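Local coordinates for acetyl xylan esterase (Metagenome, PDB 6XYC), which probably removes both acetyl and feruloyl groups from complex natural xylans, as a bifunctional carbohydrate esterase of the alpha/beta hydrolase fold, at residues A41-Y46 against S113-T118; A61-P66 against Q270-M275; A164-F169 against D221-H226. All blocks are in the same frame, centred on the assembly; numbering follows the deposited sequence.

Contact 1 of 3, residues A41-Y46 against S113-T118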
loop_
_atom_site.group_PDB
_atom_site.type_symbol
_atom_site.label_atom_id
_atom_site.label_comp_id
_atom_site.label_asym_id
_atom_site.label_seq_id
_atom_site.Cartn_x
_atom_site.Cartn_y
_atom_site.Cartn_z
ATOM N N ALA A 41 -14.387 -0.981 3.073
ATOM C CA ALA A 41 -13.495 -1.413 2.009
ATOM C C ALA A 41 -12.033 -1.402 2.442
ATOM O O ALA A 41 -11.593 -0.545 3.218
ATOM C CB ALA A 41 -13.657 -0.532 0.760
ATOM N N ILE A 42 -11.282 -2.371 1.912
ATOM C CA ILE A 42 -9.834 -2.443 2.086
ATOM C C ILE A 42 -9.204 -2.562 0.703
ATOM O O ILE A 42 -9.529 -3.490 -0.050
ATOM C CB ILE A 42 -9.405 -3.635 2.957
ATOM C CG1 ILE A 42 -10.124 -3.607 4.311
ATOM C CG2 ILE A 42 -7.885 -3.633 3.141
ATOM C CD1 ILE A 42 -9.748 -2.445 5.198
ATOM N N ILE A 43 -8.301 -1.638 0.377
ATOM C CA ILE A 43 -7.514 -1.711 -0.849
ATOM C C ILE A 43 -6.229 -2.470 -0.549
ATOM O O ILE A 43 -5.542 -2.188 0.442
ATOM C CB ILE A 43 -7.214 -0.308 -1.393
ATOM C CG1 ILE A 43 -8.511 0.347 -1.884
ATOM C CG2 ILE A 43 -6.193 -0.380 -2.521
ATOM C CD1 ILE A 43 -8.395 1.829 -2.146
ATOM N N ILE A 44 -5.904 -3.452 -1.389
ATOM C CA ILE A 44 -4.705 -4.252 -1.172
ATOM C C ILE A 44 -3.796 -4.144 -2.386
ATOM O O ILE A 44 -4.254 -4.019 -3.529
ATOM C CB ILE A 44 -5.036 -5.730 -0.867
ATOM C CG1 ILE A 44 -5.556 -6.464 -2.103
ATOM C CG2 ILE A 44 -6.066 -5.825 0.256
ATOM C CD1 ILE A 44 -5.752 -7.965 -1.878
ATOM N N ILE A 45 -2.489 -4.217 -2.134
ATOM C CA ILE A 45 -1.482 -3.967 -3.164
ATOM C C ILE A 45 -0.379 -5.011 -3.051
ATOM O O ILE A 45 0.240 -5.157 -1.989
ATOM C CB ILE A 45 -0.871 -2.556 -3.054
ATOM C CG1 ILE A 45 -1.960 -1.492 -2.900
ATOM C CG2 ILE A 45 0.015 -2.273 -4.280
ATOM C CD1 ILE A 45 -1.391 -0.118 -2.584
ATOM N N TYR A 46 -0.103 -5.700 -4.152
ATOM C CA TYR A 46 0.928 -6.730 -4.170
ATOM C C TYR A 46 2.313 -6.119 -3.981
ATOM O O TYR A 46 2.536 -4.923 -4.201
ATOM C CB TYR A 46 0.906 -7.489 -5.498
ATOM C CG TYR A 46 0.974 -6.585 -6.716
ATOM C CD1 TYR A 46 -0.175 -6.283 -7.441
ATOM C CD2 TYR A 46 2.175 -6.014 -7.137
ATOM C CE1 TYR A 46 -0.130 -5.451 -8.543
ATOM C CE2 TYR A 46 2.229 -5.185 -8.252
ATOM C CZ TYR A 46 1.068 -4.900 -8.944
ATOM O OH TYR A 46 1.105 -4.077 -10.045
ATOM N N SER A 113 -17.393 5.208 4.100
ATOM C CA SER A 113 -17.011 5.837 5.361
ATOM C C SER A 113 -15.732 5.248 5.939
ATOM O O SER A 113 -15.145 5.847 6.843
ATOM C CB SER A 113 -18.145 5.706 6.379
ATOM O OG SER A 113 -18.369 4.354 6.742
ATOM N N PHE A 114 -15.293 4.093 5.441
ATOM C CA PHE A 114 -14.007 3.526 5.824
ATOM C C PHE A 114 -13.364 2.878 4.611
ATOM O O PHE A 114 -13.928 1.949 4.026
ATOM C CB PHE A 114 -14.157 2.497 6.948
ATOM C CG PHE A 114 -12.847 1.974 7.454
ATOM C CD1 PHE A 114 -12.111 2.698 8.378
ATOM C CD2 PHE A 114 -12.332 0.772 6.989
ATOM C CE1 PHE A 114 -10.902 2.228 8.843
ATOM C CE2 PHE A 114 -11.120 0.295 7.452
ATOM C CZ PHE A 114 -10.405 1.022 8.383
ATOM N N ILE A 115 -12.188 3.369 4.235
ATOM C CA ILE A 115 -11.368 2.758 3.193
ATOM C C ILE A 115 -9.978 2.598 3.788
ATOM O O ILE A 115 -9.221 3.571 3.881
ATOM C CB ILE A 115 -11.321 3.587 1.908
ATOM C CG1 ILE A 115 -12.734 3.810 1.369
ATOM C CG2 ILE A 115 -10.462 2.897 0.858
ATOM C CD1 ILE A 115 -12.794 4.629 0.084
ATOM N N GLY A 116 -9.638 1.379 4.199
ATOM C CA GLY A 116 -8.286 1.071 4.607
ATOM C C GLY A 116 -7.436 0.640 3.431
ATOM O O GLY A 116 -7.928 0.406 2.326
ATOM N N ILE A 117 -6.134 0.532 3.679
ATOM C CA ILE A 117 -5.194 0.163 2.627
ATOM C C ILE A 117 -4.078 -0.673 3.241
ATOM O O ILE A 117 -3.634 -0.420 4.365
ATOM C CB ILE A 117 -4.654 1.413 1.899
ATOM C CG1 ILE A 117 -3.975 1.019 0.592
ATOM C CG2 ILE A 117 -3.700 2.193 2.789
ATOM C CD1 ILE A 117 -3.754 2.169 -0.372
ATOM N N THR A 118 -3.640 -1.689 2.499
ATOM C CA THR A 118 -2.601 -2.591 2.968
ATOM C C THR A 118 -1.879 -3.173 1.759
ATOM O O THR A 118 -2.430 -3.245 0.656
ATOM C CB THR A 118 -3.181 -3.723 3.837
ATOM O OG1 THR A 118 -2.131 -4.555 4.333
ATOM C CG2 THR A 118 -4.172 -4.565 3.039
#
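Ile-42 sends its CD1 methyl to the edge of the Phe-114 ring, 3.8 Å from CE2. The same methyl lies over Gly-116, whose lack of a side chain suits the spot: a beta carbon there would probably collide with CD1. Farther along this face, the side chains of Ile-44 and Thr-118 lie side by side, pointing the same way, their CG2 methyls 3.6 Å apart. Thr-118 is turned with OG1 opposite its own backbone N (chi1 -177°), which brings its methyl to the isoleucine and leaves the hydroxyl to bond Val-166 O on the next strand; a threonine thus serves both neighbours. Phe-279 of helix 269-284 packs on this side.

On the opposite face the two strands offer only aliphatic side chains. Ile-43 reaches Ile-115 CG2 with its CD1 (3.8 Å) and lays its CB against CG1 of Ile-117, while Ile-45 and Ile-117 meet through their CD1 methyls; helix 89-103 covers them. Between the faces, Ile-43 N gives a nearly straight bond (172°) to Gly-116 O at 2.8 Å. The pair belongs to the central, mainly parallel sheet of the alpha/beta hydrolase fold, where strand 114-120 probably leads into the nucleophile elbow, against which Ile-45 packs.

Contact 2 of 3, residues A61-P66 against Q270-M275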
loop_
_atom_site.group_PDB
_atom_site.type_symbol
_atom_site.label_atom_id
_atom_site.label_comp_id
_atom_site.label_asym_id
_atom_site.label_seq_id
_atom_site.Cartn_x
_atom_site.Cartn_y
_atom_site.Cartn_z
ATOM N N ALA A 61 -5.062 -13.544 -3.591
ATOM C CA ALA A 61 -4.841 -14.903 -3.114
ATOM C C ALA A 61 -4.053 -14.910 -1.815
ATOM O O ALA A 61 -4.242 -15.804 -0.983
ATOM C CB ALA A 61 -4.102 -15.726 -4.164
ATOM N N SER A 62 -3.180 -13.920 -1.616
ATOM C CA SER A 62 -2.294 -13.931 -0.456
ATOM C C SER A 62 -3.004 -13.468 0.811
ATOM O O SER A 62 -2.852 -14.090 1.866
ATOM C CB SER A 62 -1.078 -13.044 -0.714
ATOM O OG SER A 62 -0.298 -13.553 -1.779
ATOM N N ILE A 63 -3.769 -12.374 0.741
ATOM C CA ILE A 63 -4.351 -11.802 1.954
ATOM C C ILE A 63 -5.807 -11.394 1.774
ATOM O O ILE A 63 -6.372 -10.695 2.621
ATOM C CB ILE A 63 -3.521 -10.593 2.433
ATOM C CG1 ILE A 63 -3.759 -9.379 1.521
ATOM C CG2 ILE A 63 -2.035 -10.924 2.463
ATOM C CD1 ILE A 63 -2.822 -8.211 1.749
ATOM N N GLY A 64 -6.431 -11.822 0.680
ATOM C CA GLY A 64 -7.800 -11.409 0.426
ATOM C C GLY A 64 -8.801 -12.144 1.292
ATOM O O GLY A 64 -9.732 -11.538 1.833
ATOM N N ALA A 65 -8.624 -13.453 1.447
ATOM C CA ALA A 65 -9.609 -14.249 2.170
ATOM C C ALA A 65 -9.817 -13.768 3.601
ATOM O O ALA A 65 -10.977 -13.561 3.991
ATOM C CB ALA A 65 -9.207 -15.728 2.145
ATOM N N PRO A 66 -8.780 -13.579 4.428
ATOM C CA PRO A 66 -9.047 -13.117 5.806
ATOM C C PRO A 66 -9.831 -11.818 5.856
ATOM O O PRO A 66 -10.724 -11.667 6.700
ATOM C CB PRO A 66 -7.643 -12.971 6.414
ATOM C CG PRO A 66 -6.696 -12.935 5.230
ATOM C CD PRO A 66 -7.343 -13.768 4.164
ATOM N N GLN A 270 -2.454 -16.067 12.794
ATOM C CA GLN A 270 -2.210 -15.136 13.889
ATOM C C GLN A 270 -2.077 -13.704 13.383
ATOM O O GLN A 270 -2.735 -12.789 13.893
ATOM C CB GLN A 270 -0.955 -15.563 14.647
ATOM C CG GLN A 270 -0.335 -14.478 15.494
ATOM C CD GLN A 270 0.756 -15.019 16.399
ATOM O OE1 GLN A 270 1.296 -16.099 16.160
ATOM N NE2 GLN A 270 1.081 -14.271 17.448
ATOM N N TYR A 271 -1.228 -13.484 12.381
ATOM C CA TYR A 271 -0.970 -12.125 11.924
ATOM C C TYR A 271 -2.033 -11.630 10.962
ATOM O O TYR A 271 -2.267 -10.419 10.887
ATOM C CB TYR A 271 0.419 -12.081 11.316
ATOM C CG TYR A 271 1.423 -12.558 12.327
ATOM C CD1 TYR A 271 1.652 -11.837 13.490
ATOM C CD2 TYR A 271 2.105 -13.757 12.162
ATOM C CE1 TYR A 271 2.557 -12.272 14.431
ATOM C CE2 TYR A 271 3.013 -14.200 13.102
ATOM C CZ TYR A 271 3.233 -13.448 14.237
ATOM O OH TYR A 271 4.133 -13.881 15.177
ATOM N N PHE A 272 -2.709 -12.531 10.247
ATOM C CA PHE A 272 -3.943 -12.134 9.576
ATOM C C PHE A 272 -4.954 -11.604 10.589
ATOM O O PHE A 272 -5.628 -10.599 10.336
ATOM C CB PHE A 272 -4.542 -13.311 8.808
ATOM C CG PHE A 272 -3.783 -13.697 7.568
ATOM C CD1 PHE A 272 -2.852 -12.847 6.984
ATOM C CD2 PHE A 272 -4.020 -14.924 6.976
ATOM C CE1 PHE A 272 -2.162 -13.230 5.838
ATOM C CE2 PHE A 272 -3.345 -15.310 5.835
ATOM C CZ PHE A 272 -2.412 -14.464 5.262
ATOM N N LYS A 273 -5.077 -12.273 11.745
ATOM C CA LYS A 273 -5.987 -11.800 12.783
ATOM C C LYS A 273 -5.558 -10.432 13.296
ATOM O O LYS A 273 -6.403 -9.563 13.546
ATOM C CB LYS A 273 -6.055 -12.806 13.933
ATOM C CG LYS A 273 -7.163 -12.518 14.955
ATOM C CD LYS A 273 -7.191 -13.561 16.075
ATOM C CE LYS A 273 -7.559 -12.949 17.425
ATOM N NZ LYS A 273 -8.799 -12.123 17.378
ATOM N N ASP A 274 -4.247 -10.215 13.462
ATOM C CA ASP A 274 -3.770 -8.886 13.835
ATOM C C ASP A 274 -4.251 -7.846 12.833
ATOM O O ASP A 274 -4.709 -6.763 13.222
ATOM C CB ASP A 274 -2.242 -8.867 13.927
ATOM C CG ASP A 274 -1.710 -9.676 15.094
ATOM O OD1 ASP A 274 -2.406 -9.792 16.124
ATOM O OD2 ASP A 274 -0.573 -10.181 14.983
ATOM N N MET A 275 -4.168 -8.159 11.534
ATOM C CA MET A 275 -4.567 -7.191 10.517
ATOM C C MET A 275 -6.074 -6.956 10.547
ATOM O O MET A 275 -6.536 -5.814 10.499
ATOM C CB MET A 275 -4.143 -7.671 9.126
ATOM C CG MET A 275 -4.814 -6.906 7.988
ATOM S SD MET A 275 -4.295 -7.391 6.325
ATOM C CE MET A 275 -4.756 -9.110 6.302
#
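Ser-62, Ile-63 and Pro-66 meet Phe-272 and Met-275 where two helices flanking the same face of the alpha/beta hydrolase sheet cross at -63°, their local axes 10.4 Å apart. That spacing is bridged by Phe-272 and Met-275, which reach across to Ile-63, Pro-66 and the backbone of Ser-62.

Ser-62 takes part through its backbone: its carbonyl O comes 3.4 Å from Phe-272 CZ, the far end of the ring, while its hydroxyl is bonded to Met-58 O one turn back. Ile-63 follows, presenting its CG2 methyl to Phe-272 CE1 at 4.1 Å, with the two side chains crossing at about a right angle. Its CG1 branch lies between the backbone N and the carbonyl carbon (chi1 74°), and from there the chain continues to Thr-118 on the sheet; a branched residue can therefore touch ring and strand together. CB of Ile-63 also meets the methyl end of Met-275, a flexible thioether chain suited to threading between helix and sheet, where it packs on Val-166 and Trp-168.

Pro-66 stands where the helix kinks, for its ring nitrogen has no hydrogen to give to the preceding turn. Its compact ring is well shaped to lie on an aromatic surface, and CB packs against Phe-272 CB at 3.9 Å. Beyond it, Pro-66 CG makes a CH-pi contact over the face of the Phe-272 ring, 4.0 Å from the centroid and 20° off the normal, displaced toward CG and CD2 of the phenylalanine.

Contact 3 of 3, residues A164-F169 against D221-H226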
loop_
_atom_site.group_PDB
_atom_site.type_symbol
_atom_site.label_atom_id
_atom_site.label_comp_id
_atom_site.label_asym_id
_atom_site.label_seq_id
_atom_site.Cartn_x
_atom_site.Cartn_y
_atom_site.Cartn_z
ATOM N N ALA A 164 -6.821 4.012 7.378
ATOM C CA ALA A 164 -5.963 3.163 8.193
ATOM C C ALA A 164 -5.039 2.405 7.256
ATOM O O ALA A 164 -5.373 2.184 6.085
ATOM C CB ALA A 164 -6.781 2.192 9.054
ATOM N N VAL A 165 -3.878 2.016 7.770
ATOM C CA VAL A 165 -2.843 1.391 6.958
ATOM C C VAL A 165 -2.328 0.157 7.678
ATOM O O VAL A 165 -2.101 0.186 8.891
ATOM C CB VAL A 165 -1.678 2.360 6.672
ATOM C CG1 VAL A 165 -0.576 1.649 5.882
ATOM C CG2 VAL A 165 -2.168 3.603 5.942
ATOM N N VAL A 166 -2.136 -0.928 6.933
ATOM C CA VAL A 166 -1.384 -2.089 7.408
ATOM C C VAL A 166 -0.215 -2.298 6.456
ATOM O O VAL A 166 -0.413 -2.534 5.255
ATOM C CB VAL A 166 -2.252 -3.350 7.504
ATOM C CG1 VAL A 166 -1.383 -4.549 7.865
ATOM C CG2 VAL A 166 -3.342 -3.157 8.540
ATOM N N ASP A 167 0.999 -2.208 6.995
ATOM C CA ASP A 167 2.236 -2.245 6.221
ATOM C C ASP A 167 2.926 -3.573 6.508
ATOM O O ASP A 167 3.454 -3.785 7.609
ATOM C CB ASP A 167 3.113 -1.049 6.586
ATOM C CG ASP A 167 4.562 -1.233 6.216
ATOM O OD1 ASP A 167 4.874 -2.031 5.310
ATOM O OD2 ASP A 167 5.408 -0.557 6.842
ATOM N N TRP A 168 2.901 -4.477 5.526
ATOM C CA TRP A 168 3.594 -5.758 5.638
ATOM C C TRP A 168 5.001 -5.600 5.062
ATOM O O TRP A 168 5.170 -5.514 3.844
ATOM C CB TRP A 168 2.857 -6.875 4.904
ATOM C CG TRP A 168 1.489 -7.254 5.386
ATOM C CD1 TRP A 168 0.311 -6.678 5.018
ATOM C CD2 TRP A 168 1.150 -8.327 6.279
ATOM N NE1 TRP A 168 -0.741 -7.315 5.635
ATOM C CE2 TRP A 168 -0.253 -8.325 6.418
ATOM C CE3 TRP A 168 1.895 -9.285 6.982
ATOM C CZ2 TRP A 168 -0.925 -9.237 7.236
ATOM C CZ3 TRP A 168 1.223 -10.185 7.796
ATOM C CH2 TRP A 168 -0.171 -10.160 7.909
ATOM N N PHE A 169 6.003 -5.584 5.940
ATOM C CA PHE A 169 7.432 -5.546 5.596
ATOM C C PHE A 169 7.738 -4.699 4.354
ATOM O O PHE A 169 8.398 -5.144 3.414
ATOM C CB PHE A 169 8.021 -6.971 5.444
ATOM C CG PHE A 169 7.156 -7.956 4.651
ATOM C CD1 PHE A 169 6.311 -8.848 5.306
ATOM C CD2 PHE A 169 7.237 -8.032 3.264
ATOM C CE1 PHE A 169 5.533 -9.756 4.596
ATOM C CE2 PHE A 169 6.454 -8.937 2.552
ATOM C CZ PHE A 169 5.607 -9.802 3.220
ATOM N N ASP A 221 -3.898 5.888 11.698
ATOM C CA ASP A 221 -3.173 4.860 12.435
ATOM C C ASP A 221 -2.573 3.838 11.478
ATOM O O ASP A 221 -3.131 3.545 10.415
ATOM C CB ASP A 221 -4.101 4.141 13.416
ATOM C CG ASP A 221 -4.570 5.037 14.543
ATOM O OD1 ASP A 221 -4.306 6.253 14.495
ATOM O OD2 ASP A 221 -5.209 4.512 15.475
ATOM N N ILE A 222 -1.440 3.262 11.871
ATOM C CA ILE A 222 -0.779 2.258 11.048
ATOM C C ILE A 222 -0.453 1.030 11.885
ATOM O O ILE A 222 -0.091 1.143 13.062
ATOM C CB ILE A 222 0.501 2.818 10.389
ATOM C CG1 ILE A 222 1.065 1.805 9.394
ATOM C CG2 ILE A 222 1.558 3.154 11.440
ATOM C CD1 ILE A 222 2.180 2.355 8.507
ATOM N N LEU A 223 -0.598 -0.143 11.273
ATOM C CA LEU A 223 -0.087 -1.395 11.812
ATOM C C LEU A 223 1.054 -1.859 10.919
ATOM O O LEU A 223 0.894 -1.951 9.695
ATOM C CB LEU A 223 -1.185 -2.458 11.878
ATOM C CG LEU A 223 -0.753 -3.864 12.311
ATOM C CD1 LEU A 223 -0.366 -3.916 13.768
ATOM C CD2 LEU A 223 -1.880 -4.852 12.021
ATOM N N ILE A 224 2.200 -2.140 11.528
ATOM C CA ILE A 224 3.407 -2.549 10.815
ATOM C C ILE A 224 3.742 -3.973 11.239
ATOM O O ILE A 224 3.813 -4.266 12.439
ATOM C CB ILE A 224 4.587 -1.604 11.111
ATOM C CG1 ILE A 224 4.199 -0.146 10.864
ATOM C CG2 ILE A 224 5.800 -1.996 10.277
ATOM C CD1 ILE A 224 5.097 0.837 11.577
ATOM N N ILE A 225 3.958 -4.849 10.261
ATOM C CA ILE A 225 4.266 -6.252 10.510
ATOM C C ILE A 225 5.514 -6.607 9.713
ATOM O O ILE A 225 5.559 -6.390 8.496
ATOM C CB ILE A 225 3.092 -7.168 10.122
ATOM C CG1 ILE A 225 1.794 -6.685 10.770
ATOM C CG2 ILE A 225 3.384 -8.599 10.535
ATOM C CD1 ILE A 225 0.560 -7.407 10.309
ATOM N N HIS A 226 6.523 -7.161 10.392
ATOM C CA HIS A 226 7.797 -7.442 9.743
ATOM C C HIS A 226 8.466 -8.632 10.412
ATOM O O HIS A 226 8.547 -8.693 11.645
ATOM C CB HIS A 226 8.712 -6.214 9.790
ATOM C CG HIS A 226 9.694 -6.146 8.664
ATOM N ND1 HIS A 226 9.834 -5.028 7.870
ATOM C CD2 HIS A 226 10.592 -7.050 8.205
ATOM C CE1 HIS A 226 10.770 -5.250 6.962
ATOM N NE2 HIS A 226 11.245 -6.470 7.143
#
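The carbonyl O of Leu-223 accepts Asp-167 N at 2.7 Å in a nearly straight bond (170°), and the CA-H of Val-166 approaches the same oxygen, its CA 3.2 Å away. This double grip recurs along the parallel pair: Ile-225 O takes Phe-169 N and a longer CA-H contact from Trp-168.

The side chains sort onto two faces. On one, Val-165 and Asp-167 meet Ile-222 and Ile-224; CD1 of Ile-222 touches both Val-165 CG1 and Asp-167 CB, beneath helix 236-248. On the other, Val-166 lies beside Leu-223, pointing the same way, and Trp-168 lies alongside Ile-225. With CG turned opposite the carbonyl carbon (chi1 -64°), the indole comes beside this isoleucine and offers it one face, CD1 sitting 3.7 Å from the centroid of the six-membered ring, 10° off the normal. The branching of Ile-225 suits the flat partner, since CG2 reaches CZ3 while CD1 sits over the six-membered ring. A serine in place of Trp-168 would probably leave the Ile-225 methyls without their aromatic cover and open a gap toward Met-275 and Phe-267.

Just past the end of strand 164-168, Phe-169 CB stands over the centre of the His-226 imidazole, 3.5 Å from its centroid. His-226 is held in that orientation by Ser-238 OG at ND1 and Val-233 O at NE2. The Phe-169 ring meets that of His-262, which lines the inhibitor pocket and probably belongs to a Ser-His-Asp triad. Active-site loops leaving the carboxyl ends of adjacent parallel strands are characteristic of alpha/beta hydrolases.

From the N terminus, strand 39-45 enters contact 1, and the next helix in the chain, 56-69, opens contact 2. Strand 114-120 then closes contact 1, so contacts 1 and 2 cross. Contact 3 opens afterwards at strand 164-168 and closes at strand 222-227, in series with contact 1 and wholly within the long loop that contact 2 completes only when helix 269-284 arrives. Contacts 1 and 3 belong to one sheet, joined because strands 114-120 and 164-168 are neighbours: Ile-117 N probably bonds Ala-164 O. Contact 2 bridges them from one side, Ile-63 packing on Ile-44 and Met-275 on both Thr-118 and Trp-168.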